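Local coordinates for protein toxin 2A (Paenibacillus larvae, PDB 5URP) that acts as an ADP-ribosyltransferase toxin and virulence factor, probably transferring ADP-ribose from NAD+ to a host protein, at residues E139-L153 / L189-N203. Sequence-based numbering, arbitrary orientation.
Sequences EGTMLLERGYLSTSL and LEMLLPRDTKYYIDN
Ser-150 OG donates to Glu-190 OE2 at 2.7 Å, arriving from above the carboxylate plane. Glu-190 reaches it along an extended chain whose CG stands opposite the backbone N (chi1 179°); Tyr-59 is a second partner of the serine hydroxyl. The Thr-151 side chain lies on the other face of this strand pair; its OG1 at 2.9 Å and the Thr-151 N at 3.0 Å both donate to Met-191 O, from opposite faces of the carbonyl plane. Leu-149 and Leu-193 lie side by side there, and Leu-153 CD2 packs on Met-191 CG at 3.5 Å. At the bend, Arg-195 CB sits over one face of the Tyr-148 ring, whose edge meets Leu-193 O; Asp-89 takes both polar ends, by a hydrogen bond from Tyr-148 OH and a salt bridge to Arg-195 NE. In the second pair Leu-143 CB lies over the Tyr-199 ring, 4.0 Å from its centroid. Its chi1 of 56° puts Tyr-199 CG between the backbone N and the carbonyl carbon, carrying the ring across toward Leu-143, and a water joins Tyr-199 OH to Glu-145 OE2. Leu-143 CD1 also meets Ile-201 CD1 at 3.6 Å. Strand 142-145 pairs antiparallel with 197-203, and 149-152 with 190-193, joined through the bends at 146-148 and 194-196. The Ser-150 to Glu-190 bond links STS serine to Q-X-E glutamate, consistent with the catalytic site of C3-like toxins.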
# COMPACT_ATOMS: atom_id res chain seq x y z
N GLU A 139 17.01 7.04 0.91
CA GLU A 139 17.07 6.65 2.31
C GLU A 139 17.10 7.91 3.16
O GLU A 139 17.81 8.87 2.86
CB GLU A 139 18.30 5.80 2.57
CG GLU A 139 18.06 4.56 3.38
CD GLU A 139 19.32 3.73 3.61
OE1 GLU A 139 20.33 4.26 4.13
OE2 GLU A 139 19.29 2.54 3.29
N GLY A 140 16.30 7.90 4.22
CA GLY A 140 16.22 9.06 5.08
C GLY A 140 15.41 10.19 4.49
O GLY A 140 15.63 11.36 4.85
N THR A 141 14.49 9.89 3.59
CA THR A 141 13.60 10.90 3.04
C THR A 141 12.17 10.43 3.18
O THR A 141 11.88 9.24 3.36
CB THR A 141 13.90 11.20 1.58
OG1 THR A 141 13.41 10.12 0.75
CG2 THR A 141 15.39 11.36 1.38
N MET A 142 11.26 11.40 3.13
CA MET A 142 9.84 11.12 3.15
C MET A 142 9.32 11.00 1.72
O MET A 142 9.67 11.83 0.88
CB MET A 142 9.10 12.22 3.90
CG MET A 142 7.73 11.83 4.39
SD MET A 142 7.01 13.37 5.05
CE MET A 142 7.60 13.24 6.70
N LEU A 143 8.49 10.00 1.46
CA LEU A 143 7.72 9.88 0.22
C LEU A 143 6.26 10.22 0.51
O LEU A 143 5.79 10.12 1.65
CB LEU A 143 7.82 8.49 -0.39
CG LEU A 143 9.21 7.98 -0.83
CD1 LEU A 143 9.10 6.65 -1.55
CD2 LEU A 143 9.91 8.97 -1.71
N LEU A 144 5.57 10.69 -0.52
CA LEU A 144 4.16 11.10 -0.44
C LEU A 144 3.43 10.41 -1.57
O LEU A 144 3.76 10.62 -2.74
CB LEU A 144 4.01 12.62 -0.54
CG LEU A 144 2.61 13.18 -0.85
CD1 LEU A 144 1.71 12.90 0.29
CD2 LEU A 144 2.69 14.69 -1.13
N GLU A 145 2.45 9.58 -1.24
CA GLU A 145 1.65 8.87 -2.23
C GLU A 145 0.33 9.60 -2.44
O GLU A 145 -0.51 9.64 -1.54
CB GLU A 145 1.41 7.43 -1.78
CG GLU A 145 0.51 6.64 -2.70
CD GLU A 145 1.00 6.62 -4.14
OE1 GLU A 145 0.21 7.01 -5.03
OE2 GLU A 145 2.16 6.22 -4.37
N ARG A 146 0.13 10.13 -3.65
CA ARG A 146 -1.08 10.89 -3.95
C ARG A 146 -2.31 10.01 -4.15
O ARG A 146 -3.42 10.44 -3.84
CB ARG A 146 -0.83 11.77 -5.17
CG ARG A 146 0.26 12.80 -4.83
CD ARG A 146 0.40 13.95 -5.81
NE ARG A 146 1.68 14.63 -5.59
CZ ARG A 146 1.97 15.86 -6.00
NH1 ARG A 146 1.07 16.59 -6.66
NH2 ARG A 146 3.16 16.37 -5.74
N GLY A 147 -2.16 8.78 -4.69
CA GLY A 147 -3.28 7.86 -4.73
C GLY A 147 -3.54 7.24 -3.37
O GLY A 147 -2.84 7.49 -2.41
N TYR A 148 -4.57 6.38 -3.30
CA TYR A 148 -4.67 5.53 -2.13
C TYR A 148 -3.52 4.52 -2.10
O TYR A 148 -2.94 4.17 -3.13
CB TYR A 148 -6.03 4.81 -2.10
CG TYR A 148 -7.19 5.76 -2.01
CD1 TYR A 148 -7.58 6.31 -0.77
CD2 TYR A 148 -7.85 6.16 -3.14
CE1 TYR A 148 -8.64 7.20 -0.71
CE2 TYR A 148 -8.90 7.05 -3.10
CZ TYR A 148 -9.29 7.58 -1.88
OH TYR A 148 -10.32 8.45 -1.92
N LEU A 149 -3.20 4.05 -0.91
CA LEU A 149 -2.08 3.14 -0.72
C LEU A 149 -2.63 1.78 -0.31
O LEU A 149 -2.97 1.55 0.86
CB LEU A 149 -1.11 3.72 0.31
CG LEU A 149 0.23 3.04 0.46
CD1 LEU A 149 0.98 2.97 -0.86
CD2 LEU A 149 1.07 3.80 1.49
N SER A 150 -2.70 0.88 -1.29
CA SER A 150 -3.14 -0.49 -1.07
C SER A 150 -1.94 -1.32 -0.63
O SER A 150 -0.90 -1.33 -1.31
CB SER A 150 -3.73 -1.08 -2.35
OG SER A 150 -4.95 -0.47 -2.72
N THR A 151 -2.09 -2.03 0.48
CA THR A 151 -1.05 -2.86 1.06
C THR A 151 -1.71 -4.16 1.51
O THR A 151 -2.92 -4.30 1.42
CB THR A 151 -0.38 -2.18 2.26
OG1 THR A 151 -1.29 -2.16 3.36
CG2 THR A 151 0.04 -0.76 1.92
N SER A 152 -0.90 -5.12 1.97
CA SER A 152 -1.41 -6.40 2.45
C SER A 152 -0.85 -6.72 3.83
O SER A 152 0.31 -6.42 4.14
CB SER A 152 -1.04 -7.55 1.48
OG SER A 152 -1.55 -8.80 1.95
N LEU A 153 -1.66 -7.42 4.63
CA LEU A 153 -1.19 -7.91 5.92
C LEU A 153 -0.13 -9.00 5.78
O LEU A 153 0.58 -9.29 6.74
CB LEU A 153 -2.35 -8.46 6.74
CG LEU A 153 -3.34 -7.48 7.33
CD1 LEU A 153 -4.42 -8.28 8.06
CD2 LEU A 153 -2.64 -6.53 8.29
N LEU A 189 -5.94 -9.85 1.38
CA LEU A 189 -5.75 -9.40 2.76
C LEU A 189 -5.34 -7.92 2.80
O LEU A 189 -4.40 -7.53 3.49
CB LEU A 189 -4.74 -10.25 3.54
CG LEU A 189 -4.96 -11.76 3.57
CD1 LEU A 189 -4.22 -12.37 4.75
CD2 LEU A 189 -6.41 -12.18 3.53
N GLU A 190 -6.06 -7.11 2.05
CA GLU A 190 -5.67 -5.73 1.80
C GLU A 190 -5.98 -4.82 2.99
O GLU A 190 -7.09 -4.83 3.53
CB GLU A 190 -6.36 -5.18 0.56
CG GLU A 190 -6.01 -3.73 0.28
CD GLU A 190 -6.56 -3.17 -1.02
OE1 GLU A 190 -6.99 -3.94 -1.92
OE2 GLU A 190 -6.56 -1.93 -1.14
N MET A 191 -4.98 -4.02 3.37
CA MET A 191 -5.13 -2.88 4.27
C MET A 191 -5.04 -1.64 3.39
O MET A 191 -4.02 -1.41 2.73
CB MET A 191 -4.06 -2.86 5.35
CG MET A 191 -4.08 -4.00 6.31
SD MET A 191 -5.51 -3.99 7.41
CE MET A 191 -5.27 -2.46 8.26
N LEU A 192 -6.09 -0.83 3.39
CA LEU A 192 -6.16 0.34 2.53
C LEU A 192 -5.86 1.57 3.36
O LEU A 192 -6.52 1.80 4.38
CB LEU A 192 -7.54 0.44 1.90
CG LEU A 192 -7.80 1.59 0.94
CD1 LEU A 192 -6.79 1.61 -0.19
CD2 LEU A 192 -9.22 1.52 0.38
N LEU A 193 -4.87 2.33 2.95
CA LEU A 193 -4.49 3.54 3.67
C LEU A 193 -4.98 4.76 2.90
O LEU A 193 -5.12 4.74 1.67
CB LEU A 193 -2.97 3.63 3.87
CG LEU A 193 -2.26 2.83 4.96
CD1 LEU A 193 -0.81 2.63 4.54
CD2 LEU A 193 -2.22 3.47 6.30
N PRO A 194 -5.21 5.87 3.60
CA PRO A 194 -5.71 7.08 2.96
C PRO A 194 -4.80 7.58 1.86
O PRO A 194 -3.59 7.31 1.86
CB PRO A 194 -5.73 8.10 4.12
CG PRO A 194 -5.81 7.29 5.36
CD PRO A 194 -5.13 5.99 5.07
N ARG A 195 -5.38 8.30 0.92
CA ARG A 195 -4.58 9.03 -0.04
C ARG A 195 -3.75 10.10 0.67
O ARG A 195 -4.05 10.50 1.79
CB ARG A 195 -5.47 9.63 -1.12
CG ARG A 195 -6.30 10.83 -0.72
CD ARG A 195 -7.30 11.17 -1.81
NE ARG A 195 -8.19 12.25 -1.42
CZ ARG A 195 -7.97 13.54 -1.63
NH1 ARG A 195 -6.86 13.96 -2.23
NH2 ARG A 195 -8.87 14.41 -1.24
N ASP A 196 -2.68 10.53 -0.01
CA ASP A 196 -1.71 11.48 0.53
C ASP A 196 -1.01 10.96 1.78
O ASP A 196 -0.63 11.74 2.66
CB ASP A 196 -2.40 12.82 0.81
CG ASP A 196 -2.82 13.55 -0.46
OD1 ASP A 196 -2.10 13.45 -1.48
OD2 ASP A 196 -3.84 14.28 -0.43
N THR A 197 -0.80 9.64 1.86
CA THR A 197 -0.03 9.09 2.96
C THR A 197 1.44 9.46 2.81
O THR A 197 2.02 9.37 1.72
CB THR A 197 -0.20 7.56 3.03
OG1 THR A 197 -1.49 7.24 3.57
CG2 THR A 197 0.87 6.92 3.93
N LYS A 198 2.03 9.87 3.93
CA LYS A 198 3.44 10.20 4.04
C LYS A 198 4.14 9.03 4.70
O LYS A 198 3.66 8.52 5.71
CB LYS A 198 3.64 11.46 4.90
CG LYS A 198 3.19 12.74 4.25
CD LYS A 198 3.29 13.87 5.27
CE LYS A 198 3.24 15.24 4.62
NZ LYS A 198 3.56 16.36 5.58
N TYR A 199 5.25 8.57 4.12
CA TYR A 199 6.00 7.51 4.75
C TYR A 199 7.49 7.78 4.62
O TYR A 199 7.97 8.25 3.59
CB TYR A 199 5.59 6.13 4.18
CG TYR A 199 5.68 5.89 2.69
CD1 TYR A 199 4.72 6.38 1.81
CD2 TYR A 199 6.68 5.09 2.17
CE1 TYR A 199 4.78 6.12 0.45
CE2 TYR A 199 6.75 4.81 0.81
CZ TYR A 199 5.80 5.33 -0.04
OH TYR A 199 5.89 5.05 -1.38
N TYR A 200 8.20 7.47 5.69
CA TYR A 200 9.61 7.77 5.81
C TYR A 200 10.42 6.51 5.57
O TYR A 200 10.15 5.48 6.18
CB TYR A 200 9.92 8.33 7.19
CG TYR A 200 11.37 8.62 7.47
CD1 TYR A 200 11.98 9.80 7.02
CD2 TYR A 200 12.13 7.75 8.22
CE1 TYR A 200 13.30 10.05 7.28
CE2 TYR A 200 13.46 7.99 8.48
CZ TYR A 200 14.04 9.17 8.03
OH TYR A 200 15.35 9.45 8.30
N ILE A 201 11.44 6.63 4.72
CA ILE A 201 12.28 5.48 4.34
C ILE A 201 13.45 5.35 5.32
O ILE A 201 14.36 6.18 5.35
CB ILE A 201 12.76 5.61 2.90
CG1 ILE A 201 11.54 5.59 1.97
CG2 ILE A 201 13.66 4.40 2.54
CD1 ILE A 201 11.88 5.83 0.52
N ASP A 202 13.41 4.28 6.11
CA ASP A 202 14.49 3.94 7.04
C ASP A 202 15.63 3.20 6.35
O ASP A 202 16.80 3.42 6.69
CB ASP A 202 13.93 3.09 8.18
CG ASP A 202 12.95 3.86 9.05
OD1 ASP A 202 13.40 4.86 9.65
OD2 ASP A 202 11.76 3.49 9.11
N ASN A 203 15.34 2.32 5.39
CA ASN A 203 16.39 1.50 4.80
C ASN A 203 15.99 1.05 3.41
O ASN A 203 14.81 0.77 3.16
CB ASN A 203 16.68 0.29 5.70
CG ASN A 203 18.00 -0.36 5.38
OD1 ASN A 203 19.05 0.19 5.66
ND2 ASN A 203 17.94 -1.53 4.78
O HOH W 1 4.70 6.74 -3.19
O HOH W 2 -4.32 12.86 -3.29
O HOH W 3 -1.43 7.36 0.07